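Side-chain contacts in flap endonuclease 1 (Desulfurococcus amylolyticus, PDB 3ORY), which probably cuts single-stranded 5' flaps from branched DNA where flap and duplex join, as flap endonucleases do during replication and repair: residues 76-79 with 80-84; 29-32 with 33-36; 233-236 with 237-241. One frame throughout, in Å; residues are numbered along the deposited sequence.

Contact 1 (76-79 with 80-84); sequences FYRT and INIVE
Ile-80 reaches one helical turn back to Phe-76. Its CB lies 3.6 Å from both Tyr-77 O and Phe-76 O. Ile-80 CG1, turned beside its own backbone N (chi1 -69°), comes to 3.2 Å from Phe-76 O, and the extended end then lifts CD1 over one face of the Phe-76 ring. There CD1 sits 3.7 Å from the ring centroid and 19° off the ring normal, displaced toward the rim, a CH-pi contact. Phe-76 meets it because its CG stands anti to the backbone N, bringing back a ring whose first bond pointed away. Phe-76 CD2 in turn rests over the centre of one face of the Tyr-77 ring.

Two residues on, Arg-78 and Ile-82 meet at about a right angle, CG of the arginine to CD1 of the isoleucine 3.9 Å; the bent arginine chain carries its guanidinium off to Ser-205 O. Tyr-77 O accepts from Asn-81 N and also from a water 2.7 Å away, which gives a second, weak bond to Asn-81 OD1. Thr-79 OG1 bonds to Leu-75 O and Tyr-91 OH. Four successive i to i+4 backbone bonds run beneath these side chains, the regular ladder of an alpha-helix. Phe-76 packs it against helices 143-156, 315-325 and 330-347, within the XPG-type nuclease fold.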
ATOM      1  N   PHE A  76       5.611  12.888  -3.729  1.00 27.61           N
ATOM      2  CA  PHE A  76       5.642  14.001  -4.669  1.00 28.67           C
ATOM      3  C   PHE A  76       5.579  13.533  -6.125  1.00 29.02           C
ATOM      4  O   PHE A  76       4.624  13.834  -6.842  1.00 28.81           O
ATOM      5  CB  PHE A  76       6.890  14.853  -4.417  1.00 29.02           C
ATOM      6  CG  PHE A  76       7.014  16.059  -5.321  1.00 31.09           C
ATOM      7  CD1 PHE A  76       6.062  17.082  -5.288  1.00 30.87           C
ATOM      8  CD2 PHE A  76       8.107  16.186  -6.180  1.00 32.02           C
ATOM      9  CE1 PHE A  76       6.197  18.209  -6.122  1.00 31.44           C
ATOM     10  CE2 PHE A  76       8.249  17.307  -7.011  1.00 31.99           C
ATOM     11  CZ  PHE A  76       7.295  18.317  -6.977  1.00 32.61           C
ATOM     12  N   TYR A  77       6.583  12.778  -6.545  1.00 29.56           N
ATOM     13  CA  TYR A  77       6.723  12.419  -7.954  1.00 31.42           C
ATOM     14  C   TYR A  77       5.649  11.459  -8.458  1.00 31.46           C
ATOM     15  O   TYR A  77       5.174  11.607  -9.580  1.00 31.96           O
ATOM     16  CB  TYR A  77       8.134  11.896  -8.254  1.00 31.80           C
ATOM     17  CG  TYR A  77       9.182  12.987  -8.160  1.00 33.93           C
ATOM     18  CD1 TYR A  77       9.216  14.034  -9.096  1.00 35.24           C
ATOM     19  CD2 TYR A  77      10.143  12.981  -7.146  1.00 34.47           C
ATOM     20  CE1 TYR A  77      10.178  15.047  -9.017  1.00 36.22           C
ATOM     21  CE2 TYR A  77      11.116  13.993  -7.064  1.00 34.43           C
ATOM     22  CZ  TYR A  77      11.118  15.018  -7.998  1.00 36.06           C
ATOM     23  OH  TYR A  77      12.064  16.016  -7.916  1.00 37.43           O
ATOM     24  N   ARG A  78       5.262  10.489  -7.627  1.00 30.71           N
ATOM     25  CA  ARG A  78       4.229   9.533  -8.019  1.00 30.58           C
ATOM     26  C   ARG A  78       2.859  10.196  -8.112  1.00 30.02           C
ATOM     27  O   ARG A  78       2.094   9.905  -9.034  1.00 29.70           O
ATOM     28  CB  ARG A  78       4.184   8.341  -7.059  1.00 30.38           C
ATOM     29  CG  ARG A  78       3.053   7.340  -7.317  1.00 33.26           C
ATOM     30  CD  ARG A  78       3.173   6.680  -8.696  1.00 37.96           C
ATOM     31  NE  ARG A  78       4.486   6.066  -8.909  1.00 40.18           N
ATOM     32  CZ  ARG A  78       4.727   5.107  -9.802  1.00 42.94           C
ATOM     33  NH1 ARG A  78       3.743   4.635 -10.555  1.00 43.24           N
ATOM     34  NH2 ARG A  78       5.947   4.608  -9.929  1.00 44.09           N
ATOM     35  N   THR A  79       2.553  11.091  -7.170  1.00 29.05           N
ATOM     36  CA  THR A  79       1.267  11.797  -7.196  1.00 28.78           C
ATOM     37  C   THR A  79       1.154  12.676  -8.441  1.00 29.75           C
ATOM     38  O   THR A  79       0.091  12.738  -9.059  1.00 29.37           O
ATOM     39  CB  THR A  79       1.011  12.622  -5.924  1.00 28.26           C
ATOM     40  OG1 THR A  79       1.050  11.752  -4.782  1.00 26.99           O
ATOM     41  CG2 THR A  79      -0.362  13.300  -5.976  1.00 27.40           C
ATOM     42  N   ILE A  80       2.251  13.348  -8.787  1.00 30.36           N
ATOM     43  CA  ILE A  80       2.333  14.129 -10.028  1.00 32.36           C
ATOM     44  C   ILE A  80       2.015  13.251 -11.235  1.00 33.52           C
ATOM     45  O   ILE A  80       1.184  13.620 -12.062  1.00 34.09           O
ATOM     46  CB  ILE A  80       3.709  14.812 -10.207  1.00 32.17           C
ATOM     47  CG1 ILE A  80       3.874  15.918  -9.168  1.00 31.93           C
ATOM     48  CG2 ILE A  80       3.852  15.427 -11.626  1.00 33.42           C
ATOM     49  CD1 ILE A  80       5.228  16.599  -9.213  1.00 31.59           C
ATOM     50  N   ASN A  81       2.656  12.082 -11.313  1.00 34.81           N
ATOM     51  CA  ASN A  81       2.432  11.138 -12.426  1.00 36.22           C
ATOM     52  C   ASN A  81       0.991  10.690 -12.535  1.00 35.53           C
ATOM     53  O   ASN A  81       0.448  10.576 -13.634  1.00 35.51           O
ATOM     54  CB  ASN A  81       3.288   9.894 -12.268  1.00 37.28           C
ATOM     55  CG  ASN A  81       4.737  10.141 -12.561  1.00 41.95           C
ATOM     56  OD1 ASN A  81       5.103  10.846 -13.527  1.00 46.07           O
ATOM     57  ND2 ASN A  81       5.594   9.536 -11.741  1.00 45.84           N
ATOM     58  N   ILE A  82       0.388  10.428 -11.379  1.00 34.17           N
ATOM     59  CA  ILE A  82      -0.995   9.971 -11.289  1.00 33.96           C
ATOM     60  C   ILE A  82      -1.932  11.053 -11.833  1.00 34.35           C
ATOM     61  O   ILE A  82      -2.793  10.780 -12.665  1.00 34.75           O
ATOM     62  CB  ILE A  82      -1.326   9.567  -9.827  1.00 32.64           C
ATOM     63  CG1 ILE A  82      -0.654   8.233  -9.498  1.00 32.30           C
ATOM     64  CG2 ILE A  82      -2.812   9.464  -9.595  1.00 32.86           C
ATOM     65  CD1 ILE A  82      -0.760   7.843  -8.025  1.00 29.54           C
ATOM     66  N   VAL A  83      -1.726  12.285 -11.381  1.00 34.43           N
ATOM     67  CA  VAL A  83      -2.459  13.447 -11.898  1.00 35.50           C
ATOM     68  C   VAL A  83      -2.235  13.669 -13.407  1.00 36.65           C
ATOM     69  O   VAL A  83      -3.194  13.944 -14.135  1.00 37.00           O
ATOM     70  CB  VAL A  83      -2.128  14.725 -11.087  1.00 35.31           C
ATOM     71  CG1 VAL A  83      -2.676  15.971 -11.769  1.00 35.96           C
ATOM     72  CG2 VAL A  83      -2.690  14.609  -9.652  1.00 34.15           C
ATOM     73  N   GLU A  84      -0.989  13.525 -13.868  1.00 37.42           N
ATOM     74  CA  GLU A  84      -0.651  13.661 -15.306  1.00 38.95           C
ATOM     75  C   GLU A  84      -1.343  12.612 -16.172  1.00 39.55           C
ATOM     76  O   GLU A  84      -1.591  12.834 -17.364  1.00 40.53           O
ATOM     77  CB  GLU A  84       0.866  13.613 -15.530  1.00 39.23           C
ATOM     78  CG  GLU A  84       1.579  14.917 -15.163  1.00 41.24           C
ATOM     79  CD  GLU A  84       3.096  14.801 -15.100  1.00 44.20           C
ATOM     80  OE1 GLU A  84       3.626  13.673 -15.171  1.00 46.15           O
ATOM     81  OE2 GLU A  84       3.765  15.850 -14.969  1.00 45.94           O
TER
HETATM   82  O   HOH W   1       6.610  12.806 -11.539  1.00 37.38           O

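Contact 2 (29-32 with 33-36); sequences DLRI and LHGK
Several atoms of His-34 gather at Arg-31 O. His-34 N donates a hydrogen bond of 2.9 Å to Arg-31 O, with an N-H...O angle of 151°, from above the carbonyl plane instead of along a lone pair. His-34 CB lies 3.2 Å from Arg-31 O, and the imidazole turns its edge to it, His-34 CD2 at 3.3 Å with the oxygen in the plane of the ring. The histidine torsion explains this: CG stands between its own backbone N and carbonyl carbon (chi1 73°), which folds the ring back over the preceding turn.

The arginine side chain returns to the same residue. Although its first bond points away, the bend at chi2 swings the chain round, and Arg-31 NH1 ends 3.5 Å from His-34 CB. Guanidinium and imidazole planes are 56° apart, so the two flat groups do not stack. Arg-31 NH1 and His-34 ND1 remain 4.6 Å apart; if the histidine were charged, the pair would probably repel mildly, though both side chains are exposed.

Beneath them, Leu-33 N donates to Leu-30 O at 3.0 Å, an i to i+3 bond of the 3-10 turn, and Leu-33 CB rests 3.6 Å from Leu-30 O. A type II beta turn follows from Leu-33 to Lys-36, closed by Lys-36 N bonding to Leu-33 O; Gly-35 takes the positive phi of its third position. Leu-33 packs on Tyr-181, whose ring also receives Lys-36 in a cation-pi contact, and Leu-30 packs on Ala-85 and Leu-202. The paired turns thus link strand 24-26 to strand 37-41. Their backbones bond just beyond helix 70-84, Gly-35 to Gly-86 in the following loop and Lys-36 to Lys-88 at the start of strand 88-93.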
ATOM      1  N   ASP A  29      -1.761   1.053 -18.953  1.00 58.72           N
ATOM      2  CA  ASP A  29      -1.069   2.166 -18.280  1.00 58.68           C
ATOM      3  C   ASP A  29      -2.050   3.016 -17.473  1.00 57.59           C
ATOM      4  O   ASP A  29      -3.269   2.867 -17.595  1.00 58.01           O
ATOM      5  CB  ASP A  29      -0.280   3.037 -19.277  1.00 59.86           C
ATOM      6  CG  ASP A  29      -1.115   3.475 -20.482  1.00 62.25           C
ATOM      7  OD1 ASP A  29      -2.364   3.345 -20.455  1.00 63.91           O
ATOM      8  OD2 ASP A  29      -0.509   3.951 -21.469  1.00 64.87           O
ATOM      9  N   LEU A  30      -1.507   3.915 -16.662  1.00 56.51           N
ATOM     10  CA  LEU A  30      -2.298   4.812 -15.825  1.00 55.09           C
ATOM     11  C   LEU A  30      -3.438   5.539 -16.559  1.00 54.81           C
ATOM     12  O   LEU A  30      -4.515   5.719 -15.994  1.00 54.14           O
ATOM     13  CB  LEU A  30      -1.369   5.818 -15.136  1.00 54.97           C
ATOM     14  CG  LEU A  30      -0.819   5.587 -13.722  1.00 54.61           C
ATOM     15  CD1 LEU A  30      -0.643   4.123 -13.358  1.00 54.93           C
ATOM     16  CD2 LEU A  30       0.497   6.343 -13.542  1.00 55.43           C
ATOM     17  N   ARG A  31      -3.204   5.929 -17.816  1.00 54.82           N
ATOM     18  CA  ARG A  31      -4.146   6.770 -18.568  1.00 54.52           C
ATOM     19  C   ARG A  31      -5.519   6.121 -18.797  1.00 53.52           C
ATOM     20  O   ARG A  31      -6.527   6.824 -18.909  1.00 53.27           O
ATOM     21  CB  ARG A  31      -3.529   7.237 -19.899  1.00 56.08           C
ATOM     22  CG  ARG A  31      -3.956   8.644 -20.366  1.00 58.47           C
ATOM     23  CD  ARG A  31      -5.348   8.655 -21.040  1.00 62.89           C
ATOM     24  NE  ARG A  31      -5.589   9.809 -21.919  1.00 66.06           N
ATOM     25  CZ  ARG A  31      -5.893  11.043 -21.509  1.00 67.34           C
ATOM     26  NH1 ARG A  31      -5.983  11.335 -20.212  1.00 66.22           N
ATOM     27  NH2 ARG A  31      -6.092  12.003 -22.409  1.00 68.90           N
ATOM     28  N   ILE A  32      -5.571   4.792 -18.849  1.00 52.27           N
ATOM     29  CA  ILE A  32      -6.856   4.091 -18.968  1.00 51.51           C
ATOM     30  C   ILE A  32      -7.854   4.516 -17.861  1.00 49.73           C
ATOM     31  O   ILE A  32      -9.064   4.564 -18.087  1.00 49.63           O
ATOM     32  CB  ILE A  32      -6.669   2.540 -19.081  1.00 51.75           C
ATOM     33  CG1 ILE A  32      -6.608   2.114 -20.558  1.00 53.63           C
ATOM     34  CG2 ILE A  32      -7.795   1.771 -18.402  1.00 51.34           C
ATOM     35  CD1 ILE A  32      -5.204   1.986 -21.129  1.00 55.33           C
ATOM     36  N   LEU A  33      -7.328   4.870 -16.688  1.00 47.74           N
ATOM     37  CA  LEU A  33      -8.157   5.294 -15.551  1.00 45.86           C
ATOM     38  C   LEU A  33      -8.449   6.801 -15.521  1.00 45.38           C
ATOM     39  O   LEU A  33      -8.937   7.320 -14.513  1.00 44.21           O
ATOM     40  CB  LEU A  33      -7.505   4.862 -14.229  1.00 44.87           C
ATOM     41  CG  LEU A  33      -7.350   3.361 -13.938  1.00 44.45           C
ATOM     42  CD1 LEU A  33      -6.413   3.139 -12.749  1.00 43.53           C
ATOM     43  CD2 LEU A  33      -8.695   2.694 -13.693  1.00 44.09           C
ATOM     44  N   HIS A  34      -8.163   7.497 -16.623  1.00 45.40           N
ATOM     45  CA  HIS A  34      -8.347   8.949 -16.704  1.00 45.15           C
ATOM     46  C   HIS A  34      -9.743   9.343 -16.246  1.00 44.24           C
ATOM     47  O   HIS A  34     -10.728   8.685 -16.596  1.00 44.25           O
ATOM     48  CB  HIS A  34      -8.102   9.465 -18.136  1.00 47.16           C
ATOM     49  CG  HIS A  34      -9.198   9.117 -19.099  1.00 49.31           C
ATOM     50  ND1 HIS A  34     -10.308   9.916 -19.280  1.00 51.85           N
ATOM     51  CD2 HIS A  34      -9.367   8.048 -19.912  1.00 51.48           C
ATOM     52  CE1 HIS A  34     -11.110   9.357 -20.170  1.00 53.51           C
ATOM     53  NE2 HIS A  34     -10.561   8.223 -20.571  1.00 53.68           N
ATOM     54  N   GLY A  35      -9.818  10.402 -15.446  1.00 42.86           N
ATOM     55  CA  GLY A  35     -11.090  10.898 -14.928  1.00 41.91           C
ATOM     56  C   GLY A  35     -11.618  10.197 -13.684  1.00 40.34           C
ATOM     57  O   GLY A  35     -12.563  10.681 -13.068  1.00 40.19           O
ATOM     58  N   LYS A  36     -11.024   9.061 -13.308  1.00 39.05           N
ATOM     59  CA  LYS A  36     -11.490   8.310 -12.127  1.00 37.68           C
ATOM     60  C   LYS A  36     -10.910   8.856 -10.824  1.00 36.06           C
ATOM     61  O   LYS A  36      -9.774   9.330 -10.779  1.00 35.51           O
ATOM     62  CB  LYS A  36     -11.185   6.810 -12.249  1.00 37.68           C
ATOM     63  CG  LYS A  36     -11.832   6.116 -13.463  1.00 40.18           C
ATOM     64  CD  LYS A  36     -13.321   5.866 -13.257  1.00 43.35           C
ATOM     65  CE  LYS A  36     -14.102   5.810 -14.585  1.00 47.12           C
ATOM     66  NZ  LYS A  36     -13.445   4.946 -15.605  1.00 48.06           N
TER

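Contact 3 (233-236 with 237-241); sequences LGIT and LENLI
Ile-235 crosses Asn-239 at a slant, its CB 3.6 Å from Asn-239 CB, and sends its longer branch on to Leu-240. The CG1 branch sits between backbone N and carbonyl carbon (chi1 62°), a crowded arrangement that points the extended arm at the first turn of the helix. Ile-235 CD1 ends 4.0 Å from Leu-240 CD1 and equally far from Leu-240 N, touching both side chain and backbone. Tip meets tip at the leucine methyl, and the shorter CG2 branch stays near Asn-239.

Thr-236 is the N-cap. Its OG1 accepts from Asn-239 N at 3.0 Å, with an almost straight N-H...O angle of 164°, and so satisfies an amide in the first turn of the helix. The hydroxyl is brought there by OG1 standing between the backbone N and the carbonyl carbon, chi1 63°. Asn-239 CB comes 3.5 Å from Thr-236 OG1, while Thr-236 O starts the ladder by accepting from Leu-240 N at 3.0 Å. Just before, Gly-234 ends the previous helix in a Schellman motif, so one helix is closed and the next opened within three residues.

Glu-238 turns its carboxylate away to a salt bridge between OE1 and Lys-294 NZ. Ile-235 and Leu-240 both touch Leu-230 of helix 226-233, and Ile-235 also packs on Leu-265 and Lys-269. The junction thereby wedges between helices 226-233 and 261-271, while Leu-237 and Ile-241 lean on helix 290-298. Helices 237-247 and 261-271 probably belong to the helix-hairpin-helix-like DNA-binding element of this nuclease family.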
ATOM      1  N   LEU A 233     -13.467 -17.608  -6.911  1.00 33.76           N
ATOM      2  CA  LEU A 233     -12.909 -18.439  -5.839  1.00 33.29           C
ATOM      3  C   LEU A 233     -13.937 -19.396  -5.240  1.00 32.65           C
ATOM      4  O   LEU A 233     -13.573 -20.339  -4.543  1.00 32.61           O
ATOM      5  CB  LEU A 233     -12.284 -17.570  -4.742  1.00 32.67           C
ATOM      6  CG  LEU A 233     -10.909 -16.946  -5.015  1.00 34.00           C
ATOM      7  CD1 LEU A 233     -10.425 -16.166  -3.809  1.00 34.68           C
ATOM      8  CD2 LEU A 233      -9.891 -18.007  -5.383  1.00 36.88           C
ATOM      9  N   GLY A 234     -15.215 -19.146  -5.511  1.00 31.86           N
ATOM     10  CA  GLY A 234     -16.304 -19.956  -4.957  1.00 31.41           C
ATOM     11  C   GLY A 234     -16.454 -19.804  -3.451  1.00 30.39           C
ATOM     12  O   GLY A 234     -16.753 -20.777  -2.751  1.00 30.38           O
ATOM     13  N   ILE A 235     -16.219 -18.588  -2.953  1.00 28.89           N
ATOM     14  CA  ILE A 235     -16.272 -18.301  -1.512  1.00 27.84           C
ATOM     15  C   ILE A 235     -17.170 -17.092  -1.206  1.00 26.50           C
ATOM     16  O   ILE A 235     -17.430 -16.270  -2.075  1.00 25.86           O
ATOM     17  CB  ILE A 235     -14.857 -18.059  -0.900  1.00 27.50           C
ATOM     18  CG1 ILE A 235     -14.174 -16.843  -1.541  1.00 28.23           C
ATOM     19  CG2 ILE A 235     -13.973 -19.305  -1.025  1.00 29.40           C
ATOM     20  CD1 ILE A 235     -12.868 -16.437  -0.866  1.00 30.85           C
ATOM     21  N   THR A 236     -17.642 -17.011   0.034  1.00 25.58           N
ATOM     22  CA  THR A 236     -18.401 -15.865   0.510  1.00 24.78           C
ATOM     23  C   THR A 236     -17.438 -14.795   0.998  1.00 24.28           C
ATOM     24  O   THR A 236     -16.243 -15.061   1.186  1.00 24.97           O
ATOM     25  CB  THR A 236     -19.316 -16.261   1.682  1.00 24.61           C
ATOM     26  OG1 THR A 236     -18.495 -16.688   2.776  1.00 23.33           O
ATOM     27  CG2 THR A 236     -20.293 -17.394   1.276  1.00 25.36           C
ATOM     28  N   LEU A 237     -17.951 -13.588   1.235  1.00 24.15           N
ATOM     29  CA  LEU A 237     -17.149 -12.526   1.832  1.00 23.49           C
ATOM     30  C   LEU A 237     -16.643 -12.948   3.220  1.00 23.49           C
ATOM     31  O   LEU A 237     -15.487 -12.696   3.564  1.00 22.75           O
ATOM     32  CB  LEU A 237     -17.932 -11.202   1.908  1.00 23.48           C
ATOM     33  CG  LEU A 237     -17.217 -10.020   2.594  1.00 23.29           C
ATOM     34  CD1 LEU A 237     -15.885  -9.648   1.928  1.00 24.64           C
ATOM     35  CD2 LEU A 237     -18.124  -8.786   2.684  1.00 24.57           C
ATOM     36  N   GLU A 238     -17.496 -13.596   4.014  1.00 24.06           N
ATOM     37  CA  GLU A 238     -17.047 -14.105   5.326  1.00 24.50           C
ATOM     38  C   GLU A 238     -15.869 -15.075   5.183  1.00 24.71           C
ATOM     39  O   GLU A 238     -14.917 -15.003   5.959  1.00 24.68           O
ATOM     40  CB  GLU A 238     -18.201 -14.740   6.122  1.00 24.90           C
ATOM     41  CG  GLU A 238     -19.142 -13.701   6.733  1.00 24.97           C
ATOM     42  CD  GLU A 238     -20.149 -14.297   7.699  1.00 27.92           C
ATOM     43  OE1 GLU A 238     -19.895 -15.396   8.248  1.00 27.18           O
ATOM     44  OE2 GLU A 238     -21.193 -13.653   7.920  1.00 29.96           O
ATOM     45  N   ASN A 239     -15.938 -15.968   4.193  1.00 24.97           N
ATOM     46  CA  ASN A 239     -14.815 -16.862   3.867  1.00 25.77           C
ATOM     47  C   ASN A 239     -13.546 -16.066   3.557  1.00 25.10           C
ATOM     48  O   ASN A 239     -12.468 -16.408   4.047  1.00 25.29           O
ATOM     49  CB  ASN A 239     -15.111 -17.738   2.646  1.00 26.14           C
ATOM     50  CG  ASN A 239     -16.223 -18.774   2.868  1.00 28.52           C
ATOM     51  OD1 ASN A 239     -16.621 -19.119   4.000  1.00 30.41           O
ATOM     52  ND2 ASN A 239     -16.725 -19.280   1.758  1.00 24.31           N
ATOM     53  N   LEU A 240     -13.671 -15.013   2.741  1.00 24.45           N
ATOM     54  CA  LEU A 240     -12.508 -14.180   2.386  1.00 24.09           C
ATOM     55  C   LEU A 240     -11.893 -13.515   3.621  1.00 24.17           C
ATOM     56  O   LEU A 240     -10.662 -13.498   3.802  1.00 24.05           O
ATOM     57  CB  LEU A 240     -12.890 -13.100   1.360  1.00 23.74           C
ATOM     58  CG  LEU A 240     -11.716 -12.260   0.821  1.00 24.40           C
ATOM     59  CD1 LEU A 240     -10.769 -13.137  -0.036  1.00 24.84           C
ATOM     60  CD2 LEU A 240     -12.169 -11.050   0.028  1.00 22.90           C
ATOM     61  N   ILE A 241     -12.752 -12.946   4.461  1.00 23.55           N
ATOM     62  CA  ILE A 241     -12.300 -12.362   5.719  1.00 23.63           C
ATOM     63  C   ILE A 241     -11.577 -13.423   6.564  1.00 23.95           C
ATOM     64  O   ILE A 241     -10.514 -13.161   7.126  1.00 24.36           O
ATOM     65  CB  ILE A 241     -13.479 -11.727   6.493  1.00 23.32           C
ATOM     66  CG1 ILE A 241     -13.965 -10.474   5.756  1.00 23.02           C
ATOM     67  CG2 ILE A 241     -13.063 -11.394   7.934  1.00 23.55           C
ATOM     68  CD1 ILE A 241     -15.316  -9.913   6.276  1.00 22.61           C
TER

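Contacts 1 and 2 are neighbours, with centres about 12 Å apart, and they touch: Leu-30 CD2 lies 4.2 Å from Asn-81 O. The loop holding Leu-202 and Ser-205 joins them further, since it is met by Leu-30 of contact 2 and by Arg-78 and Ile-82 of contact 1. Contact 3 stands apart, its centre about 35 Å from that of contact 1, on the opposite side of the chain's centre, and about 29 Å from that of contact 2; nearest atoms are about 23 and 20 Å away. Near it, about 5 Å from the Glu-238 side chain, lies a bound phosphate ion, probably from the crystallisation liquor.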